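Local coordinates for chitin oligosaccharide binding protein NagB2 (Paenibacillus sp. FPU-7, PDB 7EHU), which binds chitin oligosaccharides, N,N'-diacetylchitobiose and N,N',N''-triacetylchitotriose, probably as the extracellular solute-binding component of a bacterial sugar uptake system, at residues V75-K80 and K395-L400; E218-G223 and K423-A428; E401-E406 and G410-E415. One frame throughout, in Å; residues are numbered along the deposited sequence. Where two conformers were deposited one is given.

Contact 1. Residues V75-K80 and K395-L400. With NAG (2-acetamido-2-deoxy-beta-D-glucopyranose), chain B.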
loop_
_atom_site.group_PDB
_atom_site.type_symbol
_atom_site.label_atom_id
_atom_site.label_comp_id
_atom_site.label_asym_id
_atom_site.label_seq_id
_atom_site.Cartn_x
_atom_site.Cartn_y
_atom_site.Cartn_z
ATOM N N VAL A 75 7.166 6.925 -9.067
ATOM C CA VAL A 75 8.424 7.199 -9.747
ATOM C C VAL A 75 9.554 6.428 -9.079
ATOM O O VAL A 75 10.371 5.796 -9.758
ATOM C CB VAL A 75 8.687 8.717 -9.754
ATOM C CG1 VAL A 75 10.068 9.037 -10.320
ATOM C CG2 VAL A 75 7.608 9.460 -10.549
ATOM N N ASN A 76 9.596 6.415 -7.740
ATOM C CA ASN A 76 10.678 5.700 -7.072
ATOM C C ASN A 76 10.597 4.205 -7.370
ATOM O O ASN A 76 11.577 3.587 -7.791
ATOM C CB ASN A 76 10.644 5.908 -5.566
ATOM C CG ASN A 76 11.771 5.205 -4.892
ATOM O OD1 ASN A 76 12.915 5.389 -5.292
ATOM N ND2 ASN A 76 11.472 4.323 -3.934
ATOM N N ARG A 77 9.434 3.598 -7.101
ATOM C CA ARG A 77 9.346 2.146 -7.171
ATOM C C ARG A 77 9.523 1.637 -8.586
ATOM O O ARG A 77 10.204 0.631 -8.818
ATOM C CB ARG A 77 8.001 1.678 -6.634
ATOM C CG ARG A 77 7.868 0.174 -6.499
ATOM C CD ARG A 77 6.521 -0.227 -6.028
ATOM N NE ARG A 77 6.479 -1.654 -5.801
ATOM C CZ ARG A 77 5.432 -2.305 -5.309
ATOM N NH1 ARG A 77 4.315 -1.620 -5.054
ATOM N NH2 ARG A 77 5.486 -3.597 -5.053
ATOM N N ASP A 78 8.896 2.298 -9.537
ATOM C CA ASP A 78 8.734 1.752 -10.877
ATOM C C ASP A 78 9.730 2.298 -11.875
ATOM O O ASP A 78 9.877 1.707 -12.949
ATOM C CB ASP A 78 7.299 1.964 -11.372
ATOM C CG ASP A 78 6.284 1.321 -10.467
ATOM O OD1 ASP A 78 5.150 1.791 -10.465
ATOM O OD2 ASP A 78 6.627 0.327 -9.797
ATOM N N VAL A 79 10.414 3.390 -11.552
ATOM C CA VAL A 79 11.357 3.993 -12.495
ATOM C C VAL A 79 12.737 4.154 -11.863
ATOM O O VAL A 79 13.710 3.543 -12.321
ATOM C CB VAL A 79 10.817 5.333 -13.046
ATOM C CG1 VAL A 79 11.791 5.942 -14.057
ATOM C CG2 VAL A 79 9.430 5.147 -13.674
ATOM N N LYS A 80 12.846 4.991 -10.826
ATOM C CA LYS A 80 14.158 5.438 -10.349
ATOM C C LYS A 80 14.912 4.321 -9.630
ATOM O O LYS A 80 16.048 3.992 -9.998
ATOM C CB LYS A 80 14.031 6.688 -9.473
ATOM C CG LYS A 80 15.343 7.432 -9.303
ATOM C CD LYS A 80 15.186 8.707 -8.485
ATOM C CE LYS A 80 16.417 9.580 -8.562
ATOM N NZ LYS A 80 16.306 10.821 -7.745
ATOM N N LYS A 395 6.825 -6.241 -14.245
ATOM C CA LYS A 395 6.233 -6.063 -15.562
ATOM C C LYS A 395 4.748 -6.414 -15.582
ATOM O O LYS A 395 3.955 -5.767 -16.289
ATOM C CB LYS A 395 6.971 -6.932 -16.575
ATOM C CG LYS A 395 6.381 -6.737 -17.915
ATOM C CD LYS A 395 6.556 -5.412 -18.560
ATOM C CE LYS A 395 5.856 -5.527 -19.919
ATOM N NZ LYS A 395 6.356 -6.514 -20.850
ATOM N N VAL A 396 4.363 -7.463 -14.856
ATOM C CA VAL A 396 2.958 -7.853 -14.775
ATOM C C VAL A 396 2.154 -6.761 -14.073
ATOM O O VAL A 396 1.071 -6.371 -14.527
ATOM C CB VAL A 396 2.836 -9.221 -14.061
ATOM C CG1 VAL A 396 1.373 -9.607 -13.829
ATOM C CG2 VAL A 396 3.567 -10.320 -14.838
ATOM N N LYS A 397 2.682 -6.246 -12.966
ATOM C CA LYS A 397 2.011 -5.174 -12.240
ATOM C C LYS A 397 1.760 -3.964 -13.132
ATOM O O LYS A 397 0.642 -3.432 -13.173
ATOM C CB LYS A 397 2.839 -4.753 -11.024
ATOM C CG LYS A 397 2.213 -3.671 -10.195
ATOM C CD LYS A 397 3.172 -3.089 -9.167
ATOM C CE LYS A 397 4.132 -2.095 -9.759
ATOM N NZ LYS A 397 4.982 -1.531 -8.702
ATOM N N VAL A 398 2.801 -3.476 -13.812
ATOM C CA VAL A 398 2.662 -2.277 -14.637
ATOM C C VAL A 398 1.686 -2.529 -15.784
ATOM O O VAL A 398 0.899 -1.653 -16.168
ATOM C CB VAL A 398 4.063 -1.818 -15.098
ATOM C CG1 VAL A 398 4.001 -0.667 -16.090
ATOM C CG2 VAL A 398 4.910 -1.407 -13.887
ATOM N N THR A 399 1.697 -3.739 -16.341
ATOM C CA THR A 399 0.733 -4.062 -17.383
ATOM C C THR A 399 -0.691 -4.028 -16.840
ATOM O O THR A 399 -1.611 -3.562 -17.528
ATOM C CB THR A 399 1.066 -5.428 -17.979
ATOM O OG1 THR A 399 2.388 -5.405 -18.531
ATOM C CG2 THR A 399 0.102 -5.796 -19.093
ATOM N N LEU A 400 -0.913 -4.520 -15.615
ATOM C CA LEU A 400 -2.262 -4.444 -15.055
ATOM C C LEU A 400 -2.690 -2.997 -14.856
ATOM O O LEU A 400 -3.843 -2.644 -15.121
ATOM C CB LEU A 400 -2.368 -5.215 -13.745
ATOM C CG LEU A 400 -3.788 -5.331 -13.194
ATOM C CD1 LEU A 400 -4.705 -6.124 -14.129
ATOM C CD2 LEU A 400 -3.781 -5.950 -11.812
HETATM C C1 NAG B . 1.331 1.235 -1.858
HETATM C C2 NAG B . 1.784 0.823 -3.237
HETATM C C3 NAG B . 0.944 -0.343 -3.755
HETATM C C4 NAG B . 0.952 -1.488 -2.749
HETATM C C5 NAG B . 0.524 -0.988 -1.373
HETATM C C6 NAG B . 0.608 -2.047 -0.294
HETATM C C7 NAG B . 2.860 2.454 -4.715
HETATM C C8 NAG B . 2.649 3.584 -5.687
HETATM N N2 NAG B . 1.756 1.933 -4.175
HETATM O O3 NAG B . 1.482 -0.755 -5.006
HETATM O O4 NAG B . 0.053 -2.528 -3.125
HETATM O O5 NAG B . 1.365 0.109 -0.984
HETATM O O6 NAG B . 1.929 -2.542 -0.141
HETATM O O7 NAG B . 3.981 2.023 -4.444
#
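D78 and K397 join two helical segments, 75-80 of helix 73-86 and 395-400 of helix 394-408, whose backbones stay well apart, the nearest CA atoms being those of D78 and V398 at 8.2 Å. The K397 chain leaves with CG opposite the backbone N (chi1 -179°) and bends at chi3 (79°), which brings its ammonium to the carboxylate of D78: NZ donates to D78 OD2 over 2.7 Å, meeting the syn lone pair. Without the carboxylate, as with an alanine here, the K397 ammonium is likely to lose its anionic mate while still close to R77. That arginine, extended from CG to NE, lays one guanidinium face under K397, with NZ 3.1 Å above its plane, offset toward the rim near NE. The two close cations are balanced by separate acids: D78 takes the lysine, whereas D101 and D389 form salt bridges with R77 NE and NH2. F97 adds a cation-pi contact. R77 NH1 comes to 3.0 Å from O3 of an N-acetylglucosamine, at the edge of the guanidinium. R77 thus belongs to the glycan pocket of a periplasmic-binding-protein-type fold, with K397 and D78 standing behind it; D389 and S315 hydrogen-bond the same sugar.

Contact 2. Residues E218-G223 and K423-A428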
loop_
_atom_site.group_PDB
_atom_site.type_symbol
_atom_site.label_atom_id
_atom_site.label_comp_id
_atom_site.label_asym_id
_atom_site.label_seq_id
_atom_site.Cartn_x
_atom_site.Cartn_y
_atom_site.Cartn_z
ATOM N N GLU A 218 -1.900 -16.046 -5.766
ATOM C CA GLU A 218 -0.684 -16.779 -5.429
ATOM C C GLU A 218 -0.213 -17.625 -6.601
ATOM O O GLU A 218 0.991 -17.861 -6.757
ATOM C CB GLU A 218 -0.934 -17.701 -4.230
ATOM C CG GLU A 218 -1.269 -16.979 -2.929
ATOM C CD GLU A 218 -0.070 -16.344 -2.227
ATOM O OE1 GLU A 218 -0.317 -15.441 -1.389
ATOM O OE2 GLU A 218 1.094 -16.754 -2.479
ATOM N N GLY A 219 -1.145 -18.086 -7.432
ATOM C CA GLY A 219 -0.818 -19.010 -8.494
ATOM C C GLY A 219 -0.360 -18.381 -9.796
ATOM O O GLY A 219 0.233 -19.086 -10.616
ATOM N N PHE A 220 -0.619 -17.083 -10.016
ATOM C CA PHE A 220 -0.311 -16.493 -11.317
ATOM C C PHE A 220 1.159 -16.697 -11.684
ATOM O O PHE A 220 1.482 -17.151 -12.788
ATOM C CB PHE A 220 -0.644 -15.001 -11.364
ATOM C CG PHE A 220 -2.101 -14.657 -11.193
ATOM C CD1 PHE A 220 -3.125 -15.471 -11.657
ATOM C CD2 PHE A 220 -2.441 -13.462 -10.579
ATOM C CE1 PHE A 220 -4.460 -15.103 -11.489
ATOM C CE2 PHE A 220 -3.762 -13.092 -10.422
ATOM C CZ PHE A 220 -4.770 -13.917 -10.881
ATOM N N ALA A 221 2.069 -16.356 -10.767
ATOM C CA ALA A 221 3.498 -16.461 -11.059
ATOM C C ALA A 221 4.017 -17.892 -10.984
ATOM O O ALA A 221 5.136 -18.156 -11.436
ATOM C CB ALA A 221 4.313 -15.563 -10.124
ATOM N N LYS A 222 3.242 -18.816 -10.425
ATOM C CA LYS A 222 3.634 -20.212 -10.320
ATOM C C LYS A 222 3.015 -21.044 -11.429
ATOM O O LYS A 222 3.307 -22.242 -11.532
ATOM C CB LYS A 222 3.256 -20.741 -8.932
ATOM C CG LYS A 222 3.763 -19.818 -7.806
ATOM C CD LYS A 222 3.817 -20.470 -6.436
ATOM C CE LYS A 222 4.505 -19.558 -5.427
ATOM N NZ LYS A 222 3.732 -19.456 -4.153
ATOM N N GLY A 223 2.196 -20.423 -12.281
ATOM C CA GLY A 223 1.567 -21.104 -13.396
ATOM C C GLY A 223 0.444 -22.033 -13.020
ATOM O O GLY A 223 -0.024 -22.790 -13.875
ATOM N N LYS A 423 -1.021 -13.236 -21.214
ATOM C CA LYS A 423 0.088 -13.205 -22.160
ATOM C C LYS A 423 1.346 -12.673 -21.484
ATOM O O LYS A 423 2.422 -13.277 -21.588
ATOM C CB LYS A 423 -0.295 -12.358 -23.377
ATOM C CG LYS A 423 0.742 -12.344 -24.492
ATOM C CD LYS A 423 0.268 -11.501 -25.685
ATOM C CE LYS A 423 1.440 -10.913 -26.488
ATOM N NZ LYS A 423 2.736 -11.615 -26.227
ATOM N N VAL A 424 1.233 -11.548 -20.767
ATOM C CA VAL A 424 2.407 -11.002 -20.084
ATOM C C VAL A 424 2.849 -11.916 -18.945
ATOM O O VAL A 424 4.056 -12.069 -18.697
ATOM C CB VAL A 424 2.245 -9.529 -19.638
ATOM C CG1 VAL A 424 1.947 -8.631 -20.846
ATOM C CG2 VAL A 424 1.183 -9.362 -18.547
ATOM N N GLN A 425 1.896 -12.557 -18.256
ATOM C CA GLN A 425 2.247 -13.456 -17.159
ATOM C C GLN A 425 3.032 -14.655 -17.664
ATOM O O GLN A 425 4.022 -15.073 -17.043
ATOM C CB GLN A 425 0.971 -13.941 -16.478
ATOM C CG GLN A 425 1.201 -14.747 -15.215
ATOM C CD GLN A 425 1.839 -13.899 -14.142
ATOM O OE1 GLN A 425 1.178 -13.038 -13.567
ATOM N NE2 GLN A 425 3.110 -14.126 -13.860
ATOM N N ASP A 426 2.591 -15.232 -18.788
ATOM C CA ASP A 426 3.308 -16.347 -19.396
ATOM C C ASP A 426 4.719 -15.938 -19.786
ATOM O O ASP A 426 5.671 -16.698 -19.574
ATOM C CB ASP A 426 2.558 -16.837 -20.636
ATOM C CG ASP A 426 1.307 -17.632 -20.301
ATOM O OD1 ASP A 426 1.202 -18.159 -19.181
ATOM O OD2 ASP A 426 0.449 -17.775 -21.195
ATOM N N GLU A 427 4.865 -14.749 -20.379
ATOM C CA GLU A 427 6.181 -14.240 -20.757
ATOM C C GLU A 427 7.068 -14.071 -19.534
ATOM O O GLU A 427 8.241 -14.464 -19.545
ATOM C CB GLU A 427 6.034 -12.919 -21.527
ATOM C CG GLU A 427 5.516 -13.131 -22.949
ATOM C CD GLU A 427 4.849 -11.918 -23.591
ATOM O OE1 GLU A 427 4.582 -10.907 -22.904
ATOM O OE2 GLU A 427 4.569 -12.006 -24.809
ATOM N N ALA A 428 6.513 -13.527 -18.454
ATOM C CA ALA A 428 7.303 -13.299 -17.252
ATOM C C ALA A 428 7.689 -14.614 -16.592
ATOM O O ALA A 428 8.781 -14.730 -16.030
ATOM C CB ALA A 428 6.518 -12.424 -16.273
#
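Q425 of helix 414-430 meets F220 and A221 where helix 214-219 gives way to a Schellman motif, with G223, at positive phi, as its C-prime residue. The nearest CA atoms, those of A221 and Q425, are 6.9 Å apart, close enough for one glutamine to fill the space between the backbones. Its CG stands anti to the backbone N (chi1 -173°), and a bend at chi2 (65°) turns the amide along the F220-A221 peptide. OE1 lies 3.5 Å from F220 CB, whereas NE2 passes the F220 carbonyl and lies 3.7 Å from A221 CA; no hydrogen bond joins the two segments, so these are van der Waals contacts. The small methyl of A221 leaves room for NE2 to approach its backbone. F220 starts beside its own backbone N (chi1 -63°), and its ring leads away from helix 414-430, with Q425 OE1 set obliquely to it, and stacks with W227, so the phenylalanine pairs with an aromatic neighbour while its CB and carbonyl border the glutamine. A glutamine suits this buried place because it can both donate and accept: OE1 accepts from W227 NE1, and NE2 donates to N429 OD1 and Q393 OE1. N429 also uses its ND2 to bond F220 O. Against that same carbonyl oxygen rests the aliphatic part of the glutamine, with Q425 CG 3.4 Å from F220 O.

Contact 3. Residues E401-E406 and G410-E415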
loop_
_atom_site.group_PDB
_atom_site.type_symbol
_atom_site.label_atom_id
_atom_site.label_comp_id
_atom_site.label_asym_id
_atom_site.label_seq_id
_atom_site.Cartn_x
_atom_site.Cartn_y
_atom_site.Cartn_z
ATOM N N GLU A 401 -1.782 -2.140 -14.376
ATOM C CA GLU A 401 -2.088 -0.717 -14.212
ATOM C C GLU A 401 -2.582 -0.103 -15.515
ATOM O O GLU A 401 -3.621 0.572 -15.548
ATOM C CB GLU A 401 -0.846 0.032 -13.718
ATOM C CG GLU A 401 -0.455 -0.340 -12.326
ATOM C CD GLU A 401 0.903 0.181 -11.897
ATOM O OE1 GLU A 401 1.554 0.937 -12.667
ATOM O OE2 GLU A 401 1.332 -0.162 -10.781
ATOM N N GLN A 402 -1.830 -0.304 -16.596
ATOM C CA GLN A 402 -2.265 0.200 -17.897
ATOM C C GLN A 402 -3.598 -0.400 -18.299
ATOM O O GLN A 402 -4.462 0.293 -18.861
ATOM C CB GLN A 402 -1.239 -0.190 -18.969
ATOM C CG GLN A 402 0.110 0.491 -18.904
ATOM C CD GLN A 402 0.030 1.995 -18.753
ATOM O OE1 GLN A 402 0.425 2.544 -17.728
ATOM N NE2 GLN A 402 -0.462 2.673 -19.788
ATOM N N SER A 403 -3.747 -1.713 -18.095
ATOM C CA SER A 403 -4.943 -2.415 -18.548
ATOM C C SER A 403 -6.193 -1.949 -17.821
ATOM O O SER A 403 -7.250 -1.804 -18.446
ATOM C CB SER A 403 -4.774 -3.934 -18.432
ATOM O OG SER A 403 -3.637 -4.390 -19.157
ATOM N N VAL A 404 -6.108 -1.713 -16.502
ATOM C CA VAL A 404 -7.312 -1.289 -15.787
ATOM C C VAL A 404 -7.673 0.147 -16.150
ATOM O O VAL A 404 -8.849 0.512 -16.168
ATOM C CB VAL A 404 -7.238 -1.490 -14.259
ATOM C CG1 VAL A 404 -7.126 -2.976 -13.891
ATOM C CG2 VAL A 404 -6.117 -0.656 -13.596
ATOM N N GLN A 405 -6.686 0.977 -16.478
ATOM C CA GLN A 405 -6.998 2.305 -16.993
ATOM C C GLN A 405 -7.721 2.194 -18.329
ATOM O O GLN A 405 -8.718 2.892 -18.569
ATOM C CB GLN A 405 -5.712 3.121 -17.116
ATOM C CG GLN A 405 -5.141 3.591 -15.785
ATOM C CD GLN A 405 -3.805 4.276 -15.932
ATOM O OE1 GLN A 405 -3.005 3.933 -16.803
ATOM N NE2 GLN A 405 -3.556 5.268 -15.095
ATOM N N GLU A 406 -7.252 1.292 -19.197
ATOM C CA GLU A 406 -7.912 1.041 -20.476
ATOM C C GLU A 406 -9.300 0.453 -20.277
ATOM O O GLU A 406 -10.231 0.814 -21.000
ATOM C CB GLU A 406 -7.039 0.100 -21.307
ATOM C CG GLU A 406 -5.758 0.753 -21.761
ATOM C CD GLU A 406 -4.740 -0.218 -22.333
ATOM O OE1 GLU A 406 -3.597 0.210 -22.564
ATOM O OE2 GLU A 406 -5.061 -1.406 -22.514
ATOM N N GLY A 410 -12.882 2.145 -21.499
ATOM C CA GLY A 410 -13.634 1.481 -22.551
ATOM C C GLY A 410 -12.814 0.975 -23.712
ATOM O O GLY A 410 -13.388 0.556 -24.724
ATOM N N GLN A 411 -11.492 0.990 -23.600
ATOM C CA GLN A 411 -10.614 0.556 -24.678
ATOM C C GLN A 411 -10.292 -0.923 -24.590
ATOM O O GLN A 411 -9.748 -1.490 -25.544
ATOM C CB GLN A 411 -9.316 1.350 -24.583
ATOM C CG GLN A 411 -9.557 2.853 -24.585
ATOM C CD GLN A 411 -8.288 3.638 -24.786
ATOM O OE1 GLN A 411 -8.204 4.488 -25.660
ATOM N NE2 GLN A 411 -7.291 3.365 -23.956
ATOM N N LEU A 412 -10.634 -1.553 -23.476
ATOM C CA LEU A 412 -10.365 -2.957 -23.240
ATOM C C LEU A 412 -11.594 -3.516 -22.548
ATOM O O LEU A 412 -12.113 -2.900 -21.611
ATOM C CB LEU A 412 -9.136 -3.082 -22.336
ATOM C CG LEU A 412 -8.230 -4.298 -22.438
ATOM C CD1 LEU A 412 -7.647 -4.458 -23.825
ATOM C CD2 LEU A 412 -7.112 -4.159 -21.416
ATOM N N THR A 413 -12.072 -4.655 -23.009
ATOM C CA THR A 413 -13.135 -5.328 -22.288
ATOM C C THR A 413 -12.512 -6.174 -21.180
ATOM O O THR A 413 -11.312 -6.460 -21.208
ATOM C CB THR A 413 -13.873 -6.263 -23.227
ATOM O OG1 THR A 413 -12.945 -7.238 -23.710
ATOM C CG2 THR A 413 -14.472 -5.507 -24.427
ATOM N N PRO A 414 -13.297 -6.595 -20.187
ATOM C CA PRO A 414 -12.735 -7.509 -19.181
ATOM C C PRO A 414 -12.084 -8.729 -19.803
ATOM O O PRO A 414 -11.012 -9.171 -19.357
ATOM C CB PRO A 414 -13.960 -7.895 -18.344
ATOM C CG PRO A 414 -14.864 -6.717 -18.444
ATOM C CD PRO A 414 -14.690 -6.229 -19.869
ATOM N N GLU A 415 -12.717 -9.284 -20.834
ATOM C CA GLU A 415 -12.199 -10.487 -21.469
ATOM C C GLU A 415 -10.844 -10.229 -22.128
ATOM O O GLU A 415 -9.916 -11.044 -22.013
ATOM C CB GLU A 415 -13.222 -10.971 -22.498
ATOM C CG GLU A 415 -14.544 -11.494 -21.917
ATOM C CD GLU A 415 -15.480 -10.408 -21.377
ATOM O OE1 GLU A 415 -15.372 -9.231 -21.782
ATOM O OE2 GLU A 415 -16.376 -10.759 -20.582
HETATM O O HOH W 1 -6.791 -0.743 -24.973
#
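E406 and L412 form the close side of the turn between helix 394-408 and helix 414-430, with S403 beside them. The leucine points toward the first helix and lays CB 3.9 Å from E406 CB, while its CD2 reaches S403 CB at 3.8 Å. S403 is small enough to admit this methyl group, and L417 of the following helix touches both S403 and L412. The backbone is also tied here: Q411 N donates to E406 O over 2.9 Å, and L412 N adds a weak bond to the same oxygen. G410, at positive phi, ends helix 394-408 in a Schellman motif. Toward solvent the contact is looser. The exposed Q411 side chain crosses that of E406 at about a right angle, with NE2 3.7 Å from E406 CG, and a water bridges E406 OE2 and Q411 O by two weak bonds. E406 extends beyond CG, and its OE2 forms a salt bridge with K420; S403 OG hydrogen-bonds to T399 O and to K420 NZ. The chemistry thus implies a tight link between two consecutive helices, held by one good backbone bond, a weak one and the L412 packing, with the E406-K420 salt bridge joining the helices.

Overall arrangement
From the N terminus, residues 75-80 come first, and contact 1 closes when the chain returns at 395-400, a loop of more than three hundred residues that ties helix 73-86, at the glycan pocket, to helix 394-408. Residues 218-223 lie inside that loop, but their partner 423-428 lies beyond it, so contacts 1 and 2 cross; contact 2 joins the end of helix 214-219 to helix 414-430. The two meet where V396 packs on Q425 and A428, with centres about 16 Å apart. Contact 3 follows contact 1 in series, its first segment continuing helix 394-408, and nests within the loop closed by contact 2. The two C-terminal helices thereby connect all three contacts.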